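Local coordinates for protein mitogen (Streptococcus dysgalactiae, PDB 2J4X) that is a bacterial superantigen of the staphylococcal/streptococcal toxin family, a mitogen that binds zinc and probably acts as a toxin, at residues K79-I84 / Q88-D93; K155-N160 / D181-P186. All coordinates share one frame; numbering follows the deposited sequence.

Overall arrangement
Interaction 1 joins 79-84 to 88-93 within the N-terminal OB-fold domain, where strands 71-84 and 87-98 form a beta hairpin at the surface. Interaction 2, later in the chain, lies in the C-terminal beta-grasp domain and is buried: it joins the loop after helix 137-150 to the loop after strand 177-181. The two share no strand or sheet, their centres are 23 Å apart, and their nearest atoms come within about 5 Å without touching. One contact thus lies in each of the two domains of the superantigen fold. Asp93 helps link these regions, since its side chain touches Tyr188 and Thr189 and its O bonds Gln138 of helix 137-150. The zinc site of His171, His201 and Asp203 belongs to the beta-grasp half.

Interaction 1 of 2, residues K79-I84 / Q88-D93; sequences KSYSVI and QYNYVD
The beta hairpin of strands 71-84 and 87-98 in the OB-fold domain brings Ser82 against Tyr89 as an antiparallel hydrogen-bonded pair. Tyr89 N donates to Ser82 O at 2.8 Å, while the return bond from Ser82 N to Tyr89 O is longer, 3.2 Å, and more bent. That carbonyl also takes a CA-H...O contact from Tyr81. Farther along, Tyr91 N to Ser80 O is nearly straight, and Lys79 N reaches Tyr91 O at 2.7 Å.

The face of the sheet carrying Ser80, Ser82, Tyr89 and Tyr91 shows its rings in different roles. Ile84 holds CG1 anti to its carbonyl carbon (chi1 -68°) and, with the chain running on extended, its CD1 sits over the centre of the Tyr89 ring as a CH-pi contact, 4.0 Å from the centroid. The Tyr91 ring instead turns its edge to the first strand, with the Ser80 carbonyl carbon near its plane. On the other face, Tyr81 meets the Gln88 amide obliquely, ring and amide planes 49° apart, with Tyr81 CD2 3.4 Å from Gln88 NE2. Gln88 OE1 takes a weak hydrogen bond from Asn90 ND2 on the same face.

Strand 53-57 runs parallel beside 88-93 in this sheet, with backbone bonds to Gln88, Asn90 and Val92. At the Lys79 end a salt bridge joins 79-84 to 88-93. Lys79 bends at chi3 (56°) and crosses the Asp93 side chain at about a right angle; Asn57 ND2 also bonds Asp93 OD2, the oxygen that Lys79 NZ meets on its syn side, somewhat out of the carboxylate plane, at 3.0 Å.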
ATOM      1  N   LYS A  79       4.416  -9.531  -5.492  1.00 38.93           N
ATOM      2  CA  LYS A  79       5.607 -10.053  -4.798  1.00 40.56           C
ATOM      3  C   LYS A  79       6.504 -10.812  -5.755  1.00 41.59           C
ATOM      4  O   LYS A  79       7.729 -10.775  -5.643  1.00 41.27           O
ATOM      5  CB  LYS A  79       5.209 -11.030  -3.690  1.00 41.25           C
ATOM      6  CG  LYS A  79       4.452 -10.440  -2.551  1.00 43.19           C
ATOM      7  CD  LYS A  79       3.522 -11.478  -1.939  1.00 47.78           C
ATOM      8  CE  LYS A  79       4.243 -12.744  -1.491  1.00 50.85           C
ATOM      9  NZ  LYS A  79       3.320 -13.656  -0.723  1.00 51.44           N
ATOM     10  N   SER A  80       5.866 -11.532  -6.672  1.00 43.61           N
ATOM     11  CA  SER A  80       6.562 -12.323  -7.661  1.00 45.66           C
ATOM     12  C   SER A  80       5.616 -12.816  -8.747  1.00 46.99           C
ATOM     13  O   SER A  80       4.396 -12.691  -8.636  1.00 45.45           O
ATOM     14  CB  SER A  80       7.259 -13.510  -6.987  1.00 47.07           C
ATOM     15  OG  SER A  80       6.387 -14.204  -6.115  1.00 49.78           O
ATOM     16  N   TYR A  81       6.210 -13.350  -9.809  1.00 48.92           N
ATOM     17  CA  TYR A  81       5.489 -13.881 -10.946  1.00 51.05           C
ATOM     18  C   TYR A  81       6.028 -15.276 -11.164  1.00 52.85           C
ATOM     19  O   TYR A  81       7.118 -15.602 -10.703  1.00 54.06           O
ATOM     20  CB  TYR A  81       5.795 -13.091 -12.222  1.00 52.38           C
ATOM     21  CG  TYR A  81       5.565 -11.597 -12.171  1.00 54.36           C
ATOM     22  CD1 TYR A  81       6.409 -10.758 -11.431  1.00 54.95           C
ATOM     23  CD2 TYR A  81       4.539 -11.013 -12.916  1.00 54.11           C
ATOM     24  CE1 TYR A  81       6.237  -9.369 -11.445  1.00 55.02           C
ATOM     25  CE2 TYR A  81       4.359  -9.633 -12.940  1.00 53.62           C
ATOM     26  CZ  TYR A  81       5.209  -8.814 -12.210  1.00 55.28           C
ATOM     27  OH  TYR A  81       5.047  -7.442 -12.278  1.00 54.97           O
ATOM     28  N   SER A  82       5.266 -16.090 -11.884  1.00 53.74           N
ATOM     29  CA  SER A  82       5.680 -17.443 -12.240  1.00 54.00           C
ATOM     30  C   SER A  82       4.784 -17.934 -13.357  1.00 55.10           C
ATOM     31  O   SER A  82       3.565 -17.833 -13.270  1.00 56.51           O
ATOM     32  CB  SER A  82       5.607 -18.389 -11.040  1.00 52.41           C
ATOM     33  OG  SER A  82       4.358 -18.324 -10.396  1.00 54.11           O
ATOM     34  N   VAL A  83       5.385 -18.419 -14.434  1.00 56.11           N
ATOM     35  CA  VAL A  83       4.593 -18.932 -15.533  1.00 57.02           C
ATOM     36  C   VAL A  83       4.325 -20.419 -15.288  1.00 58.00           C
ATOM     37  O   VAL A  83       5.202 -21.170 -14.852  1.00 57.11           O
ATOM     38  CB  VAL A  83       5.301 -18.694 -16.869  1.00 56.68           C
ATOM     39  CG1 VAL A  83       4.523 -19.336 -18.006  1.00 55.74           C
ATOM     40  CG2 VAL A  83       5.422 -17.187 -17.103  1.00 56.77           C
ATOM     41  N   ILE A  84       3.088 -20.821 -15.537  1.00 59.60           N
ATOM     42  CA  ILE A  84       2.655 -22.195 -15.328  1.00 61.71           C
ATOM     43  C   ILE A  84       1.762 -22.622 -16.481  1.00 63.47           C
ATOM     44  O   ILE A  84       0.655 -22.089 -16.647  1.00 63.63           O
ATOM     45  CB  ILE A  84       1.869 -22.307 -14.015  1.00 61.14           C
ATOM     46  CG1 ILE A  84       2.823 -22.080 -12.841  1.00 60.58           C
ATOM     47  CG2 ILE A  84       1.146 -23.642 -13.947  1.00 59.78           C
ATOM     48  CD1 ILE A  84       2.119 -21.927 -11.518  1.00 60.52           C
ATOM     49  N   GLN A  88       0.583 -16.931 -16.848  1.00 60.79           N
ATOM     50  CA  GLN A  88       1.324 -16.189 -15.820  1.00 59.17           C
ATOM     51  C   GLN A  88       0.549 -15.953 -14.527  1.00 57.98           C
ATOM     52  O   GLN A  88      -0.619 -15.532 -14.541  1.00 57.39           O
ATOM     53  CB  GLN A  88       1.788 -14.828 -16.364  1.00 59.64           C
ATOM     54  CG  GLN A  88       2.590 -13.992 -15.364  1.00 60.47           C
ATOM     55  CD  GLN A  88       2.795 -12.557 -15.821  1.00 61.56           C
ATOM     56  OE1 GLN A  88       1.846 -11.788 -15.941  1.00 61.91           O
ATOM     57  NE2 GLN A  88       4.041 -12.191 -16.076  1.00 63.46           N
ATOM     58  N   TYR A  89       1.222 -16.230 -13.414  1.00 55.67           N
ATOM     59  CA  TYR A  89       0.667 -16.033 -12.082  1.00 54.40           C
ATOM     60  C   TYR A  89       1.263 -14.765 -11.480  1.00 53.27           C
ATOM     61  O   TYR A  89       2.453 -14.481 -11.674  1.00 53.87           O
ATOM     62  CB  TYR A  89       1.009 -17.214 -11.179  1.00 55.07           C
ATOM     63  CG  TYR A  89       0.025 -18.332 -11.276  1.00 57.54           C
ATOM     64  CD1 TYR A  89      -0.296 -18.900 -12.516  1.00 58.70           C
ATOM     65  CD2 TYR A  89      -0.626 -18.808 -10.135  1.00 58.77           C
ATOM     66  CE1 TYR A  89      -1.246 -19.917 -12.619  1.00 59.57           C
ATOM     67  CE2 TYR A  89      -1.580 -19.823 -10.225  1.00 60.00           C
ATOM     68  CZ  TYR A  89      -1.882 -20.368 -11.469  1.00 60.31           C
ATOM     69  OH  TYR A  89      -2.822 -21.360 -11.560  1.00 62.90           O
ATOM     70  N   ASN A  90       0.437 -13.994 -10.777  1.00 50.57           N
ATOM     71  CA  ASN A  90       0.893 -12.773 -10.122  1.00 47.73           C
ATOM     72  C   ASN A  90       0.562 -12.979  -8.655  1.00 45.71           C
ATOM     73  O   ASN A  90      -0.615 -13.117  -8.301  1.00 45.44           O
ATOM     74  CB  ASN A  90       0.131 -11.548 -10.627  1.00 49.51           C
ATOM     75  CG  ASN A  90       0.331 -11.287 -12.114  1.00 51.61           C
ATOM     76  OD1 ASN A  90       0.052 -10.192 -12.597  1.00 53.39           O
ATOM     77  ND2 ASN A  90       0.800 -12.286 -12.846  1.00 54.41           N
ATOM     78  N   TYR A  91       1.584 -13.013  -7.805  1.00 42.92           N
ATOM     79  CA  TYR A  91       1.357 -13.206  -6.378  1.00 40.50           C
ATOM     80  C   TYR A  91       1.367 -11.891  -5.613  1.00 38.94           C
ATOM     81  O   TYR A  91       2.199 -11.029  -5.871  1.00 38.49           O
ATOM     82  CB  TYR A  91       2.406 -14.139  -5.801  1.00 42.54           C
ATOM     83  CG  TYR A  91       2.436 -15.477  -6.485  1.00 45.30           C
ATOM     84  CD1 TYR A  91       3.198 -15.670  -7.633  1.00 47.36           C
ATOM     85  CD2 TYR A  91       1.673 -16.542  -6.012  1.00 46.09           C
ATOM     86  CE1 TYR A  91       3.202 -16.891  -8.302  1.00 48.62           C
ATOM     87  CE2 TYR A  91       1.665 -17.766  -6.673  1.00 46.83           C
ATOM     88  CZ  TYR A  91       2.431 -17.934  -7.819  1.00 48.76           C
ATOM     89  OH  TYR A  91       2.418 -19.131  -8.502  1.00 51.65           O
ATOM     90  N   VAL A  92       0.426 -11.733  -4.683  1.00 36.46           N
ATOM     91  CA  VAL A  92       0.332 -10.521  -3.878  1.00 34.51           C
ATOM     92  C   VAL A  92      -0.225 -10.888  -2.506  1.00 34.55           C
ATOM     93  O   VAL A  92      -0.712 -11.992  -2.312  1.00 33.57           O
ATOM     94  CB  VAL A  92      -0.609  -9.484  -4.523  1.00 32.93           C
ATOM     95  CG1 VAL A  92      -0.267  -9.295  -5.985  1.00 31.54           C
ATOM     96  CG2 VAL A  92      -2.059  -9.921  -4.353  1.00 33.89           C
ATOM     97  N   ASP A  93      -0.129  -9.960  -1.559  1.00 35.48           N
ATOM     98  CA  ASP A  93      -0.645 -10.137  -0.191  1.00 36.14           C
ATOM     99  C   ASP A  93      -1.841  -9.218  -0.065  1.00 35.30           C
ATOM    100  O   ASP A  93      -1.749  -8.050  -0.435  1.00 35.56           O
ATOM    101  CB  ASP A  93       0.368  -9.675   0.867  1.00 37.82           C
ATOM    102  CG  ASP A  93       1.553 -10.618   1.026  1.00 40.20           C
ATOM    103  OD1 ASP A  93       2.588 -10.146   1.568  1.00 42.31           O
ATOM    104  OD2 ASP A  93       1.451 -11.815   0.635  1.00 41.03           O
TER

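Interaction 2 of 2, residues K155-N160 / D181-P186; sequences KLYEHN and DLFTHP
Tyr157 and Phe183 form a T-shaped (edge-to-face) pair between two beta turns of the beta-grasp domain, a type II turn from Lys155 to Glu158 and a type I turn from Asp181 to Thr184. Tyr157 presents the CD1-CE1 edge of its ring and Phe183 the face. The planes stand at 83° with centroids 5.6 Å apart, and CE1 lies offset toward the rim of the Phe183 ring. The two side chains come from opposite ends of the contact and overlap side by side.

Leu156 flanks both rings: its CG lies over the centre of one face of its neighbour Tyr157, 3.4 Å above the plane, while CD1 reaches Phe183 CZ at 4.2 Å. Leu10 of helix 7-14 touches both Tyr157 and Phe183, and Leu148 and Met149 bring helix 137-150 against Leu156 and Tyr157, so the pair is buried where the two loops meet both helices.

An Asx turn overlaps the second turn: Phe183 N donates to Asp181 OD1 at 3.0 Å from above the carboxylate plane. Arg145 of helix 137-150 bonds Thr184 O and adds a weak bond to the Tyr157 hydroxyl. Chi1 of -52° swings the Tyr157 ring away from its carbonyl carbon and out toward the second turn. There Leu182 O lies in the ring plane and is modelled 2.4 Å from Tyr157 OH, a hydrogen bond so short that its exact length is doubtful.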
ATOM      1  N   LYS A 155      14.406  10.643  -3.402  1.00 40.41           N
ATOM      2  CA  LYS A 155      14.942   9.370  -3.920  1.00 40.77           C
ATOM      3  C   LYS A 155      14.924   8.296  -2.823  1.00 39.80           C
ATOM      4  O   LYS A 155      15.965   7.721  -2.477  1.00 41.80           O
ATOM      5  CB  LYS A 155      16.396   9.526  -4.410  1.00 41.95           C
ATOM      6  CG  LYS A 155      16.601  10.468  -5.580  1.00 44.92           C
ATOM      7  CD  LYS A 155      18.088  10.560  -5.932  1.00 47.85           C
ATOM      8  CE  LYS A 155      18.372  11.627  -7.014  1.00 50.78           C
ATOM      9  NZ  LYS A 155      18.545  13.029  -6.477  1.00 49.70           N
ATOM     10  N   LEU A 156      13.748   8.032  -2.269  1.00 37.05           N
ATOM     11  CA  LEU A 156      13.619   7.039  -1.214  1.00 34.40           C
ATOM     12  C   LEU A 156      14.167   5.694  -1.681  1.00 32.77           C
ATOM     13  O   LEU A 156      13.907   5.269  -2.809  1.00 31.79           O
ATOM     14  CB  LEU A 156      12.139   6.916  -0.799  1.00 34.18           C
ATOM     15  CG  LEU A 156      11.727   6.070   0.410  1.00 33.81           C
ATOM     16  CD1 LEU A 156      12.470   6.537   1.658  1.00 33.90           C
ATOM     17  CD2 LEU A 156      10.217   6.155   0.608  1.00 31.92           C
ATOM     18  N   TYR A 157      14.945   5.055  -0.807  1.00 33.28           N
ATOM     19  CA  TYR A 157      15.553   3.720  -1.019  1.00 33.86           C
ATOM     20  C   TYR A 157      16.716   3.656  -2.010  1.00 35.21           C
ATOM     21  O   TYR A 157      17.243   2.576  -2.306  1.00 34.54           O
ATOM     22  CB  TYR A 157      14.477   2.663  -1.387  1.00 31.33           C
ATOM     23  CG  TYR A 157      13.289   2.615  -0.423  1.00 30.46           C
ATOM     24  CD1 TYR A 157      13.457   2.812   0.963  1.00 29.35           C
ATOM     25  CD2 TYR A 157      11.986   2.422  -0.899  1.00 30.13           C
ATOM     26  CE1 TYR A 157      12.344   2.830   1.843  1.00 28.31           C
ATOM     27  CE2 TYR A 157      10.877   2.436  -0.026  1.00 27.46           C
ATOM     28  CZ  TYR A 157      11.066   2.644   1.327  1.00 27.11           C
ATOM     29  OH  TYR A 157       9.974   2.703   2.144  1.00 27.72           O
ATOM     30  N   GLU A 158      17.114   4.815  -2.525  1.00 38.41           N
ATOM     31  CA  GLU A 158      18.257   4.861  -3.430  1.00 41.64           C
ATOM     32  C   GLU A 158      19.522   4.862  -2.558  1.00 43.54           C
ATOM     33  O   GLU A 158      19.518   5.381  -1.443  1.00 42.95           O
ATOM     34  CB  GLU A 158      18.222   6.121  -4.320  1.00 41.41           C
ATOM     35  CG  GLU A 158      17.313   6.002  -5.535  1.00 42.77           C
ATOM     36  CD  GLU A 158      17.566   4.722  -6.341  1.00 45.00           C
ATOM     37  OE1 GLU A 158      16.585   4.157  -6.879  1.00 46.17           O
ATOM     38  OE2 GLU A 158      18.738   4.279  -6.443  1.00 46.82           O
ATOM     39  N   HIS A 159      20.593   4.262  -3.066  1.00 46.82           N
ATOM     40  CA  HIS A 159      21.858   4.193  -2.355  1.00 50.17           C
ATOM     41  C   HIS A 159      22.257   5.597  -1.891  1.00 52.03           C
ATOM     42  O   HIS A 159      22.732   5.807  -0.767  1.00 52.32           O
ATOM     43  CB  HIS A 159      22.908   3.646  -3.314  1.00 53.16           C
ATOM     44  CG  HIS A 159      24.252   3.428  -2.692  1.00 56.54           C
ATOM     45  ND1 HIS A 159      24.489   2.445  -1.755  1.00 57.59           N
ATOM     46  CD2 HIS A 159      25.433   4.063  -2.882  1.00 55.93           C
ATOM     47  CE1 HIS A 159      25.759   2.484  -1.393  1.00 57.50           C
ATOM     48  NE2 HIS A 159      26.352   3.458  -2.063  1.00 57.32           N
ATOM     49  N   ASN A 160      22.027   6.552  -2.785  1.00 53.72           N
ATOM     50  CA  ASN A 160      22.350   7.967  -2.590  1.00 55.14           C
ATOM     51  C   ASN A 160      21.352   8.850  -1.804  1.00 54.75           C
ATOM     52  O   ASN A 160      21.648  10.019  -1.541  1.00 55.79           O
ATOM     53  CB  ASN A 160      22.583   8.602  -3.978  1.00 57.58           C
ATOM     54  CG  ASN A 160      21.502   8.201  -5.013  1.00 59.10           C
ATOM     55  OD1 ASN A 160      21.453   7.055  -5.472  1.00 59.63           O
ATOM     56  ND2 ASN A 160      20.638   9.153  -5.375  1.00 59.29           N
ATOM     57  N   ASP A 181       6.687   2.669   9.865  1.00 31.67           N
ATOM     58  CA  ASP A 181       8.121   2.797   9.637  1.00 31.36           C
ATOM     59  C   ASP A 181       8.356   2.616   8.148  1.00 30.79           C
ATOM     60  O   ASP A 181       7.995   1.578   7.597  1.00 32.18           O
ATOM     61  CB  ASP A 181       8.873   1.716  10.417  1.00 31.07           C
ATOM     62  CG  ASP A 181      10.346   1.979  10.502  1.00 29.98           C
ATOM     63  OD1 ASP A 181      10.898   2.615   9.599  1.00 29.01           O
ATOM     64  OD2 ASP A 181      10.973   1.527  11.467  1.00 33.87           O
ATOM     65  N   LEU A 182       8.939   3.629   7.504  1.00 29.99           N
ATOM     66  CA  LEU A 182       9.223   3.611   6.065  1.00 28.79           C
ATOM     67  C   LEU A 182      10.320   2.656   5.663  1.00 29.09           C
ATOM     68  O   LEU A 182      10.552   2.445   4.482  1.00 29.20           O
ATOM     69  CB  LEU A 182       9.617   5.007   5.585  1.00 28.05           C
ATOM     70  CG  LEU A 182       8.506   6.027   5.337  1.00 28.99           C
ATOM     71  CD1 LEU A 182       9.105   7.393   4.939  1.00 25.75           C
ATOM     72  CD2 LEU A 182       7.579   5.475   4.234  1.00 26.89           C
ATOM     73  N   PHE A 183      11.015   2.107   6.657  1.00 30.52           N
ATOM     74  CA  PHE A 183      12.100   1.171   6.422  1.00 31.20           C
ATOM     75  C   PHE A 183      11.763  -0.241   6.870  1.00 32.59           C
ATOM     76  O   PHE A 183      12.642  -1.022   7.229  1.00 33.83           O
ATOM     77  CB  PHE A 183      13.387   1.684   7.090  1.00 30.89           C
ATOM     78  CG  PHE A 183      14.045   2.783   6.306  1.00 30.53           C
ATOM     79  CD1 PHE A 183      13.517   4.069   6.317  1.00 30.75           C
ATOM     80  CD2 PHE A 183      15.075   2.494   5.412  1.00 31.01           C
ATOM     81  CE1 PHE A 183      13.991   5.041   5.437  1.00 29.39           C
ATOM     82  CE2 PHE A 183      15.551   3.460   4.533  1.00 29.58           C
ATOM     83  CZ  PHE A 183      15.004   4.731   4.545  1.00 29.83           C
ATOM     84  N   THR A 184      10.468  -0.546   6.841  1.00 33.62           N
ATOM     85  CA  THR A 184       9.936  -1.859   7.194  1.00 34.61           C
ATOM     86  C   THR A 184       8.966  -2.279   6.082  1.00 35.59           C
ATOM     87  O   THR A 184       8.577  -1.464   5.235  1.00 35.49           O
ATOM     88  CB  THR A 184       9.152  -1.853   8.562  1.00 32.57           C
ATOM     89  OG1 THR A 184       7.968  -1.064   8.453  1.00 32.80           O
ATOM     90  CG2 THR A 184       9.992  -1.294   9.666  1.00 32.48           C
ATOM     91  N   HIS A 185       8.601  -3.560   6.072  1.00 36.86           N
ATOM     92  CA  HIS A 185       7.637  -4.086   5.103  1.00 37.60           C
ATOM     93  C   HIS A 185       6.410  -4.522   5.909  1.00 36.87           C
ATOM     94  O   HIS A 185       6.405  -5.599   6.504  1.00 37.64           O
ATOM     95  CB  HIS A 185       8.193  -5.295   4.343  1.00 38.25           C
ATOM     96  CG  HIS A 185       7.324  -5.720   3.203  1.00 40.62           C
ATOM     97  ND1 HIS A 185       5.948  -5.619   3.245  1.00 41.69           N
ATOM     98  CD2 HIS A 185       7.628  -6.213   1.981  1.00 40.73           C
ATOM     99  CE1 HIS A 185       5.443  -6.027   2.095  1.00 40.73           C
ATOM    100  NE2 HIS A 185       6.441  -6.393   1.311  1.00 41.04           N
ATOM    101  N   PRO A 186       5.362  -3.685   5.954  1.00 36.45           N
ATOM    102  CA  PRO A 186       4.189  -4.094   6.729  1.00 35.99           C
ATOM    103  C   PRO A 186       3.626  -5.439   6.278  1.00 36.47           C
ATOM    104  O   PRO A 186       3.924  -5.912   5.182  1.00 36.54           O
ATOM    105  CB  PRO A 186       3.202  -2.946   6.495  1.00 35.41           C
ATOM    106  CG  PRO A 186       4.087  -1.764   6.299  1.00 33.95           C
ATOM    107  CD  PRO A 186       5.185  -2.327   5.408  1.00 35.53           C
TER